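Local atomic coordinates of uronate isomerase (Bacillus halodurans C-125, PDB entry 3HK9), a protein that probably catalyses the reversible isomerisation of D-glucuronate to D-fructuronate, and belongs to the metal-binding amidohydrolase superfamily. Residues A[43-48]-A[356-361]; A[28-33]-A[140-145]. All blocks are in the same frame, centred on the assembly; numbering follows the deposited sequence.

Overall arrangement
Both contacts border one pocket, where D-glucuronic acid sits on a zinc ion. Interaction 2 supplies His28, a zinc ligand, from the loop after strand 22-24. Interaction 1 supplies Arg357, which grips the sugar's O2 and O3 and whose side chain is about 6 Å from the metal and about 4 Å from that of His28. Their centres are 14 Å apart, yet the segments meet: Ala356 O lies 2.5 Å from His28 N, a probable hydrogen bond, and Leu29 CD2 packs 3.5 Å from Leu359 N. Along the chain the segments alternate (28-33, 43-48, 140-145, 356-361), and the 356-361 loop touches the 28-33 loop beside the ligand.

Interaction 1 of 2, residues A[43-48]-A[356-361]; sequences DELLTY and ARVLEQ. With REL (D-glucuronic acid), chain M.
The ring of Tyr48 lies over the amide nitrogen of Gln361, with NE2 3.1 Å above the ring plane near its centre and the amide standing 78° from the ring. Here the end of helix 42-46 and the residues after it meet the loop leading into helix 361-386, at the sugar-binding mouth of the distorted TIM barrel of the amidohydrolase superfamily. With CG anti to the Tyr48 backbone N (chi1 177°), the ring reaches toward the loop, and its hydroxyl goes on to Lys365.

The Gln361 amide is held at both ends. Its OE1 takes two backbone N-H groups of its own loop on one face: Arg357 N at 2.9 Å, tilted from the carbonyl plane, and Val358 N, which sits above it. NE2 donates to a water 2.7 Å away, and that water donates to Leu45 O, tying the loop to the helix. This fixes the amide's rotation, with NE2 turned to the ring.

Nearer the helix the packing is apolar. Leu45 CD2 reaches both Val358 CG1 and Gln361 CG, at 3.6 Å each, while both its methyls touch Glu360 CB. Val358 CG1 also touches Glu44 CB.

The Arg357 side chain crosses that of Tyr48 at about a right angle, guanidinium and ring planes 51° apart, with CD at the ring edge 3.7 Å from Tyr48 CE1. Extended from CG to NE, it delivers its guanidinium to D-glucuronic acid: NE donates to O2 at 2.6 Å by a bent bond and, at longer range, to O3, which NH2 meets by a straighter one in the guanidinium plane at 2.9 Å.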
loop_
_atom_site.group_PDB
_atom_site.type_symbol
_atom_site.label_atom_id
_atom_site.label_comp_id
_atom_site.label_asym_id
_atom_site.label_seq_id
_atom_site.Cartn_x
_atom_site.Cartn_y
_atom_site.Cartn_z
ATOM N N ASP A 43 22.944 50.150 -18.145
ATOM C CA ASP A 43 24.070 50.182 -17.210
ATOM C C ASP A 43 23.708 50.958 -15.951
ATOM O O ASP A 43 24.078 50.563 -14.848
ATOM C CB ASP A 43 25.307 50.818 -17.849
ATOM C CG ASP A 43 25.900 49.962 -18.950
ATOM O OD1 ASP A 43 26.112 48.754 -18.714
ATOM O OD2 ASP A 43 26.154 50.502 -20.046
ATOM N N GLU A 44 23.001 52.070 -16.119
ATOM C CA GLU A 44 22.584 52.876 -14.979
ATOM C C GLU A 44 21.567 52.076 -14.166
ATOM O O GLU A 44 21.606 52.071 -12.936
ATOM C CB GLU A 44 21.955 54.192 -15.441
ATOM C CG GLU A 44 22.904 55.165 -16.138
ATOM C CD GLU A 44 24.074 55.592 -15.263
ATOM O OE1 GLU A 44 23.897 55.725 -14.033
ATOM O OE2 GLU A 44 25.174 55.814 -15.811
ATOM N N LEU A 45 20.661 51.393 -14.864
ATOM C CA LEU A 45 19.643 50.583 -14.206
ATOM C C LEU A 45 20.295 49.551 -13.305
ATOM O O LEU A 45 19.921 49.408 -12.143
ATOM C CB LEU A 45 18.773 49.853 -15.231
ATOM C CG LEU A 45 17.757 50.677 -16.029
ATOM C CD1 LEU A 45 17.020 49.759 -16.989
ATOM C CD2 LEU A 45 16.773 51.359 -15.079
ATOM N N LEU A 46 21.273 48.837 -13.850
ATOM C CA LEU A 46 21.968 47.796 -13.108
ATOM C C LEU A 46 22.782 48.316 -11.926
ATOM O O LEU A 46 23.011 47.585 -10.963
ATOM C CB LEU A 46 22.865 46.996 -14.058
ATOM C CG LEU A 46 22.131 46.049 -15.017
ATOM C CD1 LEU A 46 23.100 45.480 -16.049
ATOM C CD2 LEU A 46 21.486 44.915 -14.214
ATOM N N THR A 47 23.203 49.578 -11.988
ATOM C CA THR A 47 24.002 50.157 -10.910
ATOM C C THR A 47 23.201 51.027 -9.941
ATOM O O THR A 47 23.767 51.788 -9.158
ATOM C CB THR A 47 25.212 50.957 -11.468
ATOM O OG1 THR A 47 24.762 51.947 -12.403
ATOM C CG2 THR A 47 26.182 50.005 -12.172
ATOM N N TYR A 48 21.876 50.910 -10.010
ATOM C CA TYR A 48 20.970 51.622 -9.104
ATOM C C TYR A 48 21.485 51.176 -7.729
ATOM O O TYR A 48 21.862 50.010 -7.571
ATOM C CB TYR A 48 19.549 51.115 -9.369
ATOM C CG TYR A 48 18.430 51.653 -8.503
ATOM C CD1 TYR A 48 18.347 53.007 -8.172
ATOM C CD2 TYR A 48 17.378 50.817 -8.118
ATOM C CE1 TYR A 48 17.226 53.514 -7.488
ATOM C CE2 TYR A 48 16.264 51.313 -7.441
ATOM C CZ TYR A 48 16.189 52.656 -7.135
ATOM O OH TYR A 48 15.051 53.138 -6.520
ATOM N N ALA A 356 12.246 57.586 -8.978
ATOM C CA ALA A 356 13.201 57.182 -10.006
ATOM C C ALA A 356 14.520 57.945 -9.952
ATOM O O ALA A 356 14.544 59.169 -9.809
ATOM C CB ALA A 356 12.573 57.321 -11.393
ATOM N N ARG A 357 15.614 57.196 -10.045
ATOM C CA ARG A 357 16.957 57.764 -10.052
ATOM C C ARG A 357 17.492 57.566 -11.467
ATOM O O ARG A 357 18.391 58.273 -11.915
ATOM C CB ARG A 357 17.860 57.045 -9.045
ATOM C CG ARG A 357 17.742 57.566 -7.616
ATOM C CD ARG A 357 18.676 56.823 -6.683
ATOM N NE ARG A 357 18.796 57.470 -5.377
ATOM C CZ ARG A 357 19.463 58.600 -5.159
ATOM N NH1 ARG A 357 20.078 59.214 -6.161
ATOM N NH2 ARG A 357 19.520 59.117 -3.940
ATOM N N VAL A 358 16.917 56.590 -12.160
ATOM C CA VAL A 358 17.286 56.281 -13.534
ATOM C C VAL A 358 16.001 56.321 -14.358
ATOM O O VAL A 358 15.022 55.654 -14.026
ATOM C CB VAL A 358 17.928 54.881 -13.647
ATOM C CG1 VAL A 358 18.361 54.616 -15.089
ATOM C CG2 VAL A 358 19.123 54.778 -12.704
ATOM N N LEU A 359 16.026 57.118 -15.425
ATOM C CA LEU A 359 14.896 57.316 -16.328
ATOM C C LEU A 359 13.991 56.112 -16.618
ATOM O O LEU A 359 12.792 56.169 -16.365
ATOM C CB LEU A 359 15.402 57.892 -17.655
ATOM C CG LEU A 359 14.341 58.217 -18.710
ATOM C CD1 LEU A 359 13.317 59.207 -18.155
ATOM C CD2 LEU A 359 15.038 58.797 -19.934
ATOM N N GLU A 360 14.559 55.043 -17.164
ATOM C CA GLU A 360 13.794 53.843 -17.497
ATOM C C GLU A 360 12.986 53.270 -16.331
ATOM O O GLU A 360 12.001 52.559 -16.546
ATOM C CB GLU A 360 14.717 52.734 -18.015
ATOM C CG GLU A 360 15.318 52.965 -19.388
ATOM C CD GLU A 360 16.375 54.054 -19.395
ATOM O OE1 GLU A 360 16.982 54.310 -18.332
ATOM O OE2 GLU A 360 16.609 54.636 -20.474
ATOM N N GLN A 361 13.410 53.561 -15.104
ATOM C CA GLN A 361 12.715 53.044 -13.929
ATOM C C GLN A 361 11.240 53.445 -13.884
ATOM O O GLN A 361 10.427 52.736 -13.298
ATOM C CB GLN A 361 13.426 53.496 -12.644
ATOM C CG GLN A 361 14.871 53.029 -12.569
ATOM C CD GLN A 361 15.537 53.357 -11.251
ATOM O OE1 GLN A 361 15.234 54.369 -10.626
ATOM N NE2 GLN A 361 16.467 52.504 -10.828
HETATM O O6A REL M . 15.588 61.318 0.522
HETATM C C6 REL M . 15.204 60.862 -0.595
HETATM O O6B REL M . 14.691 61.530 -1.509
HETATM C C5 REL M . 15.390 59.357 -0.805
HETATM O O5 REL M . 14.316 58.888 -1.631
HETATM C C4 REL M . 16.742 58.997 -1.488
HETATM O O4 REL M . 17.786 59.461 -0.606
HETATM C C3 REL M . 16.957 57.479 -1.758
HETATM O O3 REL M . 18.319 57.193 -2.140
HETATM C C2 REL M . 15.989 56.970 -2.851
HETATM O O2 REL M . 16.635 56.809 -4.106
HETATM C C1 REL M . 15.336 55.649 -2.423
HETATM O O1 REL M . 14.204 55.339 -2.805
HETATM O O HOH W 1 17.185 50.001 -11.643
#

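Interaction 2 of 2, residues A[28-33]-A[140-145]. With ZN (zinc ion), chain P; REL (D-glucuronic acid), chain M.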
loop_
_atom_site.group_PDB
_atom_site.type_symbol
_atom_site.label_atom_id
_atom_site.label_comp_id
_atom_site.label_asym_id
_atom_site.label_seq_id
_atom_site.Cartn_x
_atom_site.Cartn_y
_atom_site.Cartn_z
ATOM N N HIS A 28 14.097 61.437 -8.771
ATOM C CA HIS A 28 15.445 61.980 -8.768
ATOM C C HIS A 28 15.875 62.096 -10.224
ATOM O O HIS A 28 17.032 61.862 -10.576
ATOM C CB HIS A 28 16.379 61.066 -7.982
ATOM C CG HIS A 28 16.083 61.051 -6.518
ATOM N ND1 HIS A 28 16.477 62.063 -5.671
ATOM C CD2 HIS A 28 15.359 60.189 -5.765
ATOM C CE1 HIS A 28 16.007 61.827 -4.459
ATOM N NE2 HIS A 28 15.325 60.696 -4.489
ATOM N N LEU A 29 14.906 62.448 -11.064
ATOM C CA LEU A 29 15.144 62.631 -12.486
ATOM C C LEU A 29 15.219 64.133 -12.750
ATOM O O LEU A 29 14.758 64.938 -11.940
ATOM C CB LEU A 29 14.002 62.008 -13.300
ATOM C CG LEU A 29 13.711 60.530 -13.018
ATOM C CD1 LEU A 29 12.510 60.070 -13.837
ATOM C CD2 LEU A 29 14.944 59.694 -13.344
ATOM N N PHE A 30 15.796 64.508 -13.883
ATOM C CA PHE A 30 15.933 65.917 -14.236
ATOM C C PHE A 30 15.532 66.107 -15.692
ATOM O O PHE A 30 15.740 65.211 -16.511
ATOM C CB PHE A 30 17.389 66.359 -14.062
ATOM C CG PHE A 30 17.916 66.188 -12.665
ATOM C CD1 PHE A 30 17.759 67.197 -11.720
ATOM C CD2 PHE A 30 18.554 65.009 -12.288
ATOM C CE1 PHE A 30 18.230 67.040 -10.416
ATOM C CE2 PHE A 30 19.030 64.835 -10.980
ATOM C CZ PHE A 30 18.868 65.854 -10.045
ATOM N N SER A 31 14.946 67.259 -16.011
ATOM C CA SER A 31 14.566 67.547 -17.389
ATOM C C SER A 31 15.847 67.286 -18.180
ATOM O O SER A 31 16.935 67.673 -17.748
ATOM C CB SER A 31 14.149 69.008 -17.536
ATOM O OG SER A 31 13.627 69.254 -18.829
ATOM N N PRO A 32 15.739 66.623 -19.342
ATOM C CA PRO A 32 16.912 66.314 -20.168
ATOM C C PRO A 32 17.869 67.469 -20.474
ATOM O O PRO A 32 19.077 67.261 -20.571
ATOM C CB PRO A 32 16.293 65.701 -21.428
ATOM C CG PRO A 32 14.944 66.355 -21.492
ATOM C CD PRO A 32 14.495 66.302 -20.061
ATOM N N ASN A 33 17.342 68.680 -20.611
ATOM C CA ASN A 33 18.187 69.833 -20.920
ATOM C C ASN A 33 19.163 70.201 -19.793
ATOM O O ASN A 33 19.987 71.104 -19.950
ATOM C CB ASN A 33 17.314 71.040 -21.285
ATOM C CG ASN A 33 16.571 71.607 -20.093
ATOM O OD1 ASN A 33 16.076 70.866 -19.241
ATOM N ND2 ASN A 33 16.476 72.927 -20.034
ATOM N N VAL A 140 6.702 64.947 -14.178
ATOM C CA VAL A 140 7.738 64.452 -13.285
ATOM C C VAL A 140 8.236 65.520 -12.323
ATOM O O VAL A 140 8.714 66.578 -12.743
ATOM C CB VAL A 140 8.956 63.931 -14.084
ATOM C CG1 VAL A 140 10.031 63.429 -13.131
ATOM C CG2 VAL A 140 8.522 62.833 -15.034
ATOM N N VAL A 141 8.124 65.248 -11.029
ATOM C CA VAL A 141 8.615 66.185 -10.029
ATOM C C VAL A 141 10.034 65.753 -9.677
ATOM O O VAL A 141 10.287 64.583 -9.364
ATOM C CB VAL A 141 7.746 66.182 -8.758
ATOM C CG1 VAL A 141 8.423 67.011 -7.666
ATOM C CG2 VAL A 141 6.368 66.749 -9.074
ATOM N N MET A 142 10.958 66.700 -9.747
ATOM C CA MET A 142 12.363 66.438 -9.462
ATOM C C MET A 142 12.664 66.768 -8.010
ATOM O O MET A 142 11.802 67.237 -7.268
ATOM C CB MET A 142 13.264 67.333 -10.330
ATOM C CG MET A 142 12.936 67.390 -11.815
ATOM S SD MET A 142 13.955 68.645 -12.699
ATOM C CE MET A 142 13.022 70.143 -12.312
ATOM N N THR A 143 13.908 66.513 -7.620
ATOM C CA THR A 143 14.394 66.842 -6.291
ATOM C C THR A 143 15.550 67.780 -6.617
ATOM O O THR A 143 16.612 67.335 -7.068
ATOM C CB THR A 143 14.941 65.614 -5.539
ATOM O OG1 THR A 143 13.875 64.697 -5.265
ATOM C CG2 THR A 143 15.576 66.046 -4.222
ATOM N N ASN A 144 15.338 69.075 -6.416
ATOM C CA ASN A 144 16.367 70.061 -6.734
ATOM C C ASN A 144 17.056 70.630 -5.507
ATOM O O ASN A 144 16.490 71.436 -4.775
ATOM C CB ASN A 144 15.760 71.184 -7.572
ATOM C CG ASN A 144 15.031 70.656 -8.786
ATOM O OD1 ASN A 144 13.804 70.569 -8.799
ATOM N ND2 ASN A 144 15.788 70.271 -9.809
ATOM N N ASP A 145 18.291 70.191 -5.305
ATOM C CA ASP A 145 19.103 70.606 -4.169
ATOM C C ASP A 145 20.074 71.741 -4.519
ATOM O O ASP A 145 21.093 71.520 -5.172
ATOM C CB ASP A 145 19.867 69.384 -3.649
ATOM C CG ASP A 145 20.793 69.713 -2.506
ATOM O OD1 ASP A 145 20.588 70.756 -1.855
ATOM O OD2 ASP A 145 21.722 68.910 -2.256
HETATM ZN ZN ZN P . 13.818 60.103 -3.072
HETATM O O6A REL M . 15.588 61.318 0.522
HETATM C C6 REL M . 15.204 60.862 -0.595
HETATM O O6B REL M . 14.691 61.530 -1.509
HETATM C C5 REL M . 15.390 59.357 -0.805
HETATM O O5 REL M . 14.316 58.888 -1.631
HETATM C C4 REL M . 16.742 58.997 -1.488
HETATM O O4 REL M . 17.786 59.461 -0.606
HETATM C C3 REL M . 16.957 57.479 -1.758
HETATM O O3 REL M . 18.319 57.193 -2.140
HETATM C C2 REL M . 15.989 56.970 -2.851
HETATM O O2 REL M . 16.635 56.809 -4.106
HETATM C C1 REL M . 15.336 55.649 -2.423
HETATM O O1 REL M . 14.204 55.339 -2.805
HETATM O O HOH W 2 15.802 65.218 -9.283
#
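His28 and Thr143 lie side by side and point the same way, the imidazole CE1 3.7 Å from Thr143 OG1. The ring's NE2 binds the zinc ion at 2.2 Å, and D-glucuronic acid chelates the same metal through its carboxylate O6B and hydroxyl O5, so the sugar's acid end meets the imidazole edge. His26 and Asp355 supply the remaining protein ligands.

Thr143 in turn is tied to the metal-binding loop by its OG1, hydrogen-bonded to Thr27 O. A water bridges the backbones: it accepts from Thr143 N at 2.8 Å and donates to Leu29 O, while resting over one face of the Phe30 ring toward its rim. The same Leu29 O is met by Met142 CG at 3.1 Å.

Further out, Met142 runs straight through chi2 (173°), which lays its sulfur beside Phe30 CA. From there SD makes an oblique Met-aromatic contact with the Phe30 ring, 5.3 Å from the centroid. Asn144 ND2 comes to that ring's edge, its OD1 being bonded to Ala168 N. Leu29 CB also packs on Val140 CG1, joining the loop to strand 137-141.

The whole backs the HxH motif, His26-Thr27-His28, at the end of the first barrel strand of the amidohydrolase superfamily, both of whose histidines here bind the zinc ion.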